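Local coordinates for protein BpsB (PgaB), Poly-beta-1,6-N-acetyl-D-glucosamine N-deacetylase (Bordetella bronchiseptica RB50, PDB 5BU6) that removes N-acetyl groups from the biofilm polysaccharide poly-beta-1,6-N-acetyl-D-glucosamine, as a metal-dependent family 4 carbohydrate esterase, at residues G54-S59 with P72-P77; G10-V15 with P248-V253. The protein carries 5 engineered substitutions. All coordinates share one frame; numbering follows the deposited sequence.

Contacts 1 and 2 sit side by side at one end of the parallel sheet, their centres 11 Å apart. Each leads into a strand: residues 72-77 run into strand 77-83, and residues 10-15 run into its parallel neighbour, strand 14-20. Probable backbone hydrogen bonds join them, L73 N to G10 O (2.8 Å) and P77 O to R14 N (3.2 Å). Contact 1 is nested along the chain inside the loop that contact 2 closes. Neither contact forms the metal site of D84, H154 and H159. Contact 1 lies where strand 77-83 begins; the nickel ligand D84 directly follows the other end of that strand. The side chain of V15 in contact 2 is about 13 Å from a bound nickel ion.

Contact 1 (G54-S59 with P72-P77)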
ATOM      1  N   GLY A  54      12.991   0.064 -20.941  1.00 48.35           N
ATOM      2  CA  GLY A  54      14.251   0.155 -20.238  1.00 43.15           C
ATOM      3  C   GLY A  54      14.158   0.444 -18.752  1.00 45.44           C
ATOM      4  O   GLY A  54      15.168   0.830 -18.153  1.00 42.82           O
ATOM      5  N   PHE A  55      12.984   0.264 -18.137  1.00 37.02           N
ATOM      6  CA  PHE A  55      12.884   0.502 -16.705  1.00 37.17           C
ATOM      7  C   PHE A  55      13.583  -0.626 -15.990  1.00 41.95           C
ATOM      8  O   PHE A  55      13.656  -1.737 -16.509  1.00 41.36           O
ATOM      9  CB  PHE A  55      11.426   0.613 -16.231  1.00 38.68           C
ATOM     10  CG  PHE A  55      10.745   1.879 -16.670  1.00 44.97           C
ATOM     11  CD1 PHE A  55      11.054   3.092 -16.068  1.00 50.37           C
ATOM     12  CD2 PHE A  55       9.789   1.859 -17.673  1.00 46.11           C
ATOM     13  CE1 PHE A  55      10.430   4.265 -16.471  1.00 56.67           C
ATOM     14  CE2 PHE A  55       9.160   3.025 -18.078  1.00 51.16           C
ATOM     15  CZ  PHE A  55       9.478   4.229 -17.473  1.00 56.81           C
ATOM     16  N   ASN A  56      14.118  -0.328 -14.808  1.00 36.76           N
ATOM     17  CA  ASN A  56      14.751  -1.329 -13.960  1.00 37.17           C
ATOM     18  C   ASN A  56      14.055  -1.408 -12.614  1.00 34.57           C
ATOM     19  O   ASN A  56      14.311  -0.591 -11.738  1.00 37.11           O
ATOM     20  CB  ASN A  56      16.239  -1.001 -13.769  1.00 37.37           C
ATOM     21  CG  ASN A  56      17.048  -1.258 -15.008  1.00 40.60           C
ATOM     22  OD1 ASN A  56      17.131  -2.392 -15.480  1.00 45.62           O
ATOM     23  ND2 ASN A  56      17.658  -0.212 -15.547  1.00 42.84           N
ATOM     24  N   PRO A  57      13.140  -2.372 -12.453  1.00 32.16           N
ATOM     25  CA  PRO A  57      12.464  -2.520 -11.165  1.00 32.24           C
ATOM     26  C   PRO A  57      13.448  -2.785 -10.020  1.00 38.17           C
ATOM     27  O   PRO A  57      14.350  -3.604 -10.147  1.00 32.84           O
ATOM     28  CB  PRO A  57      11.526  -3.706 -11.395  1.00 30.97           C
ATOM     29  CG  PRO A  57      11.243  -3.640 -12.911  1.00 31.13           C
ATOM     30  CD  PRO A  57      12.578  -3.257 -13.486  1.00 36.46           C
ATOM     31  N   ILE A  58      13.259  -2.059  -8.926  1.00 31.45           N
ATOM     32  CA  ILE A  58      14.131  -2.113  -7.742  1.00 33.08           C
ATOM     33  C   ILE A  58      13.346  -2.581  -6.503  1.00 34.19           C
ATOM     34  O   ILE A  58      12.107  -2.581  -6.496  1.00 32.85           O
ATOM     35  CB  ILE A  58      14.749  -0.715  -7.437  1.00 29.66           C
ATOM     36  CG1 ILE A  58      13.625   0.269  -7.060  1.00 31.07           C
ATOM     37  CG2 ILE A  58      15.596  -0.220  -8.608  1.00 37.10           C
ATOM     38  CD1 ILE A  58      14.044   1.702  -6.881  1.00 33.73           C
ATOM     39  N   SER A  59      14.054  -2.981  -5.448  1.00 33.72           N
ATOM     40  CA  SER A  59      13.380  -3.312  -4.184  1.00 30.04           C
ATOM     41  C   SER A  59      13.403  -2.112  -3.243  1.00 34.00           C
ATOM     42  O   SER A  59      14.159  -1.167  -3.448  1.00 28.99           O
ATOM     43  CB  SER A  59      14.065  -4.481  -3.499  1.00 27.51           C
ATOM     44  OG  SER A  59      15.428  -4.124  -3.247  1.00 31.15           O
ATOM     45  N   PRO A  72      24.269   2.917  -5.504  1.00 40.69           N
ATOM     46  CA  PRO A  72      23.319   3.679  -6.318  1.00 39.63           C
ATOM     47  C   PRO A  72      22.268   2.794  -7.014  1.00 43.15           C
ATOM     48  O   PRO A  72      22.512   1.613  -7.282  1.00 39.05           O
ATOM     49  CB  PRO A  72      24.216   4.370  -7.351  1.00 42.25           C
ATOM     50  CG  PRO A  72      25.504   3.620  -7.303  1.00 56.83           C
ATOM     51  CD  PRO A  72      25.662   3.179  -5.899  1.00 49.92           C
ATOM     52  N   LEU A  73      21.110   3.380  -7.287  1.00 36.44           N
ATOM     53  CA  LEU A  73      20.066   2.731  -8.081  1.00 43.04           C
ATOM     54  C   LEU A  73      20.514   2.531  -9.526  1.00 38.45           C
ATOM     55  O   LEU A  73      21.306   3.316 -10.022  1.00 37.96           O
ATOM     56  CB  LEU A  73      18.794   3.575  -8.052  1.00 42.37           C
ATOM     57  CG  LEU A  73      18.186   3.809  -6.665  1.00 40.82           C
ATOM     58  CD1 LEU A  73      16.865   4.566  -6.742  1.00 38.59           C
ATOM     59  CD2 LEU A  73      18.010   2.474  -5.960  1.00 31.86           C
ATOM     60  N   PRO A  74      19.984   1.501 -10.218  1.00 36.97           N
ATOM     61  CA  PRO A  74      20.259   1.420 -11.663  1.00 43.56           C
ATOM     62  C   PRO A  74      19.524   2.530 -12.414  1.00 46.00           C
ATOM     63  O   PRO A  74      18.660   3.184 -11.813  1.00 44.27           O
ATOM     64  CB  PRO A  74      19.706   0.049 -12.043  1.00 37.79           C
ATOM     65  CG  PRO A  74      18.548  -0.133 -11.092  1.00 35.02           C
ATOM     66  CD  PRO A  74      19.029   0.466  -9.783  1.00 35.02           C
ATOM     67  N   PRO A  75      19.837   2.736 -13.704  1.00 47.39           N
ATOM     68  CA  PRO A  75      19.091   3.726 -14.491  1.00 47.10           C
ATOM     69  C   PRO A  75      17.597   3.398 -14.603  1.00 42.77           C
ATOM     70  O   PRO A  75      17.210   2.229 -14.502  1.00 43.50           O
ATOM     71  CB  PRO A  75      19.769   3.674 -15.870  1.00 57.76           C
ATOM     72  CG  PRO A  75      20.585   2.444 -15.876  1.00 58.57           C
ATOM     73  CD  PRO A  75      20.964   2.170 -14.463  1.00 53.42           C
ATOM     74  N   ARG A  76      16.785   4.438 -14.795  1.00 40.12           N
ATOM     75  CA  ARG A  76      15.321   4.320 -14.874  1.00 37.26           C
ATOM     76  C   ARG A  76      14.735   3.386 -13.823  1.00 33.58           C
ATOM     77  O   ARG A  76      14.007   2.441 -14.162  1.00 40.78           O
ATOM     78  CB  ARG A  76      14.909   3.842 -16.272  1.00 41.56           C
ATOM     79  CG  ARG A  76      15.246   4.848 -17.384  1.00 54.68           C
ATOM     80  CD  ARG A  76      15.274   4.176 -18.753  1.00 71.67           C
ATOM     81  NE  ARG A  76      16.215   3.056 -18.789  1.00 84.49           N
ATOM     82  CZ  ARG A  76      17.470   3.132 -19.228  1.00 84.68           C
ATOM     83  NH1 ARG A  76      17.954   4.281 -19.688  1.00 85.50           N
ATOM     84  NH2 ARG A  76      18.245   2.055 -19.212  1.00 82.44           N
ATOM     85  N   PRO A  77      15.036   3.645 -12.533  1.00 36.40           N
ATOM     86  CA  PRO A  77      14.619   2.716 -11.484  1.00 37.79           C
ATOM     87  C   PRO A  77      13.146   2.880 -11.183  1.00 39.53           C
ATOM     88  O   PRO A  77      12.643   4.013 -11.142  1.00 39.07           O
ATOM     89  CB  PRO A  77      15.477   3.139 -10.275  1.00 33.51           C
ATOM     90  CG  PRO A  77      15.679   4.556 -10.467  1.00 39.63           C
ATOM     91  CD  PRO A  77      15.698   4.832 -11.964  1.00 38.84           C
TER
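R76 and N56 meet where a beta-alpha-beta crossover closes. Strand 56-57 runs into helix 60-67, and the chain returns through 72-77 to pair in parallel with its neighbour, strand 77-83. N56 N donates to R76 O (2.8 Å), and N56 and P77 form the parallel bridge.

The R76 side chain can be followed outward. CB packs beside G54 O and F55 CA. CD comes to 3.4 Å from G54 O. With CG anti to the carbonyl carbon (chi1 -65°), a bend at chi3 brings NE to the same oxygen. NE makes a straight hydrogen bond to G54 O (169°), modelled unusually short at 2.5 Å. This oxygen lies at the guanidinium edge, in its plane, although the donor stands above the carbonyl plane. P75 CB lies on one guanidinium face, offset toward the rim. G54 follows helix 43-52, in the Schellman motif that closes it, so R76 grips the exit of that helix.

N56 CB slides past P74 CG at 3.6 Å. On the buried side, I58 CG2 meets P74 CD (3.7 Å) and P77 CB. Its CD1 touches L73 CD1 at 4.0 Å, the two side chains crossing at about a right angle. I63 of helix 60-67 also touches I58. The N56 amide lies flat to its acceptor: ND2 bonds P75 O at 2.7 Å, with that oxygen in the amide plane.

Contact 2 (G10-V15 with P248-V253); sequences GLTFRV and PNTPDV
F13 and N249 make the tight part of this contact. Their backbones form one antiparallel hydrogen-bonded pair, F13 N to N249 O (3.2 Å) and N249 N to F13 O (2.9 Å). The N249 side chain adds a third bond, from ND2 to F13 O (3.2 Å). F13 O therefore accepts twice, from the backbone N nearly along the C=O axis and from ND2 above the carbonyl plane. The other end of the amide is used as well, since OD1 takes a bond from R259 N.

With F13 CG between the backbone N and the carbonyl carbon (chi1 63°), the ring is set against N249. N249 CB sits over the centre of one ring face in a CH-pi contact (3.7 Å to the centroid). The amide and ring planes are only 22° apart. R14 also packs closely: P248 N lies 3.5 Å above the centre of its guanidinium, while its NE forms a salt bridge with D6. T12 CG2 lies beside T250 CG2.

The L11 end is looser. L11 CB and CD1 both touch exposed P251 CG at 4.0 Å. Nearby, a water donates to both L11 O (2.6 Å) and N249 O, joining two acceptors that cannot bond each other.

This single beta bridge ties the loop before strand 261-266 to the start of strand 14-20; the two strands pair in parallel in the sheet of the polysaccharide deacetylase domain.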
ATOM      1  N   GLY A  10      21.325   7.881  -9.992  1.00 44.23           N
ATOM      2  CA  GLY A  10      21.412   6.762  -9.065  1.00 41.84           C
ATOM      3  C   GLY A  10      20.591   6.928  -7.794  1.00 44.13           C
ATOM      4  O   GLY A  10      20.725   6.128  -6.868  1.00 43.70           O
ATOM      5  N   LEU A  11      19.744   7.956  -7.751  1.00 45.65           N
ATOM      6  CA  LEU A  11      18.922   8.261  -6.569  1.00 41.75           C
ATOM      7  C   LEU A  11      17.430   8.468  -6.849  1.00 41.96           C
ATOM      8  O   LEU A  11      16.591   8.116  -6.026  1.00 40.68           O
ATOM      9  CB  LEU A  11      19.433   9.519  -5.884  1.00 39.99           C
ATOM     10  CG  LEU A  11      20.842   9.419  -5.297  1.00 50.84           C
ATOM     11  CD1 LEU A  11      21.351  10.796  -4.958  1.00 48.62           C
ATOM     12  CD2 LEU A  11      20.831   8.520  -4.075  1.00 52.02           C
ATOM     13  N   THR A  12      17.112   9.090  -7.984  1.00 42.32           N
ATOM     14  CA  THR A  12      15.731   9.451  -8.286  1.00 42.75           C
ATOM     15  C   THR A  12      15.000   8.229  -8.808  1.00 39.53           C
ATOM     16  O   THR A  12      15.499   7.537  -9.680  1.00 41.38           O
ATOM     17  CB  THR A  12      15.669  10.610  -9.296  1.00 48.82           C
ATOM     18  OG1 THR A  12      16.247  11.775  -8.700  1.00 54.11           O
ATOM     19  CG2 THR A  12      14.235  10.938  -9.685  1.00 40.85           C
ATOM     20  N   PHE A  13      13.827   7.942  -8.248  1.00 34.79           N
ATOM     21  CA  PHE A  13      13.078   6.765  -8.685  1.00 33.36           C
ATOM     22  C   PHE A  13      11.576   7.032  -8.844  1.00 36.42           C
ATOM     23  O   PHE A  13      11.032   8.001  -8.287  1.00 35.61           O
ATOM     24  CB  PHE A  13      13.311   5.603  -7.718  1.00 30.46           C
ATOM     25  CG  PHE A  13      12.820   5.862  -6.321  1.00 35.39           C
ATOM     26  CD1 PHE A  13      13.620   6.534  -5.398  1.00 38.08           C
ATOM     27  CD2 PHE A  13      11.559   5.422  -5.918  1.00 34.38           C
ATOM     28  CE1 PHE A  13      13.174   6.769  -4.115  1.00 42.38           C
ATOM     29  CE2 PHE A  13      11.106   5.661  -4.622  1.00 34.87           C
ATOM     30  CZ  PHE A  13      11.917   6.320  -3.718  1.00 37.33           C
ATOM     31  N   ARG A  14      10.926   6.192  -9.640  1.00 35.18           N
ATOM     32  CA  ARG A  14       9.471   6.242  -9.771  1.00 33.96           C
ATOM     33  C   ARG A  14       8.853   5.061  -9.017  1.00 31.80           C
ATOM     34  O   ARG A  14       9.528   4.069  -8.757  1.00 35.82           O
ATOM     35  CB  ARG A  14       9.069   6.237 -11.253  1.00 33.48           C
ATOM     36  CG  ARG A  14       9.370   7.549 -11.991  1.00 36.76           C
ATOM     37  CD  ARG A  14       8.283   8.583 -11.758  1.00 43.89           C
ATOM     38  NE  ARG A  14       8.569   9.837 -12.447  1.00 48.70           N
ATOM     39  CZ  ARG A  14       7.696  10.829 -12.618  1.00 51.34           C
ATOM     40  NH1 ARG A  14       8.076  11.921 -13.252  1.00 52.12           N
ATOM     41  NH2 ARG A  14       6.452  10.731 -12.156  1.00 48.45           N
ATOM     42  N   VAL A  15       7.589   5.195  -8.616  1.00 36.30           N
ATOM     43  CA  VAL A  15       6.857   4.105  -7.957  1.00 31.89           C
ATOM     44  C   VAL A  15       5.544   3.918  -8.717  1.00 42.25           C
ATOM     45  O   VAL A  15       4.865   4.892  -9.061  1.00 37.05           O
ATOM     46  CB  VAL A  15       6.566   4.380  -6.475  1.00 37.93           C
ATOM     47  CG1 VAL A  15       5.811   3.214  -5.833  1.00 31.93           C
ATOM     48  CG2 VAL A  15       7.862   4.633  -5.704  1.00 39.48           C
ATOM     49  N   PRO A 248       8.278  12.410  -9.543  1.00 44.73           N
ATOM     50  CA  PRO A 248       9.529  11.695  -9.312  1.00 46.07           C
ATOM     51  C   PRO A 248       9.922  11.788  -7.851  1.00 39.49           C
ATOM     52  O   PRO A 248       9.678  12.805  -7.210  1.00 43.90           O
ATOM     53  CB  PRO A 248      10.523  12.438 -10.211  1.00 50.08           C
ATOM     54  CG  PRO A 248      10.008  13.847 -10.228  1.00 54.04           C
ATOM     55  CD  PRO A 248       8.497  13.742 -10.142  1.00 50.25           C
ATOM     56  N   ASN A 249      10.507  10.727  -7.324  1.00 35.54           N
ATOM     57  CA  ASN A 249      11.076  10.800  -5.989  1.00 34.59           C
ATOM     58  C   ASN A 249      12.517  11.228  -6.091  1.00 38.75           C
ATOM     59  O   ASN A 249      13.423  10.394  -6.157  1.00 44.02           O
ATOM     60  CB  ASN A 249      10.972   9.473  -5.278  1.00 31.82           C
ATOM     61  CG  ASN A 249       9.544   9.088  -5.027  1.00 38.35           C
ATOM     62  OD1 ASN A 249       8.893   9.622  -4.123  1.00 36.43           O
ATOM     63  ND2 ASN A 249       9.033   8.190  -5.847  1.00 28.89           N
ATOM     64  N   THR A 250      12.708  12.536  -6.117  1.00 40.83           N
ATOM     65  CA  THR A 250      14.030  13.123  -6.211  1.00 42.54           C
ATOM     66  C   THR A 250      14.670  13.072  -4.818  1.00 40.62           C
ATOM     67  O   THR A 250      13.990  12.763  -3.842  1.00 41.62           O
ATOM     68  CB  THR A 250      13.940  14.561  -6.764  1.00 54.88           C
ATOM     69  OG1 THR A 250      13.064  15.336  -5.939  1.00 55.68           O
ATOM     70  CG2 THR A 250      13.406  14.546  -8.198  1.00 55.15           C
ATOM     71  N   PRO A 251      15.985  13.341  -4.721  1.00 47.30           N
ATOM     72  CA  PRO A 251      16.652  13.217  -3.417  1.00 50.56           C
ATOM     73  C   PRO A 251      16.078  14.088  -2.295  1.00 53.27           C
ATOM     74  O   PRO A 251      16.271  13.743  -1.137  1.00 56.10           O
ATOM     75  CB  PRO A 251      18.094  13.651  -3.730  1.00 56.42           C
ATOM     76  CG  PRO A 251      18.285  13.285  -5.145  1.00 56.54           C
ATOM     77  CD  PRO A 251      16.958  13.543  -5.811  1.00 51.67           C
ATOM     78  N   ASP A 252      15.412  15.195  -2.620  1.00 54.72           N
ATOM     79  CA  ASP A 252      14.835  16.055  -1.588  1.00 57.69           C
ATOM     80  C   ASP A 252      13.501  15.531  -1.023  1.00 51.50           C
ATOM     81  O   ASP A 252      13.005  16.048  -0.024  1.00 54.33           O
ATOM     82  CB  ASP A 252      14.639  17.470  -2.129  1.00 73.68           C
ATOM     83  CG  ASP A 252      13.710  17.513  -3.321  1.00 81.40           C
ATOM     84  OD1 ASP A 252      13.809  16.609  -4.176  1.00 78.93           O
ATOM     85  OD2 ASP A 252      12.882  18.449  -3.401  1.00 87.38           O
ATOM     86  N   VAL A 253      12.923  14.514  -1.659  1.00 43.15           N
ATOM     87  CA  VAL A 253      11.705  13.890  -1.144  1.00 38.64           C
ATOM     88  C   VAL A 253      12.039  12.925  -0.011  1.00 45.80           C
ATOM     89  O   VAL A 253      12.773  11.960  -0.224  1.00 42.90           O
ATOM     90  CB  VAL A 253      10.938  13.100  -2.236  1.00 38.31           C
ATOM     91  CG1 VAL A 253       9.643  12.486  -1.659  1.00 36.20           C
ATOM     92  CG2 VAL A 253      10.633  13.998  -3.435  1.00 45.58           C
TER
HETATM   93  O   HOH W   1      15.628   9.947  -4.472  1.00 42.10           O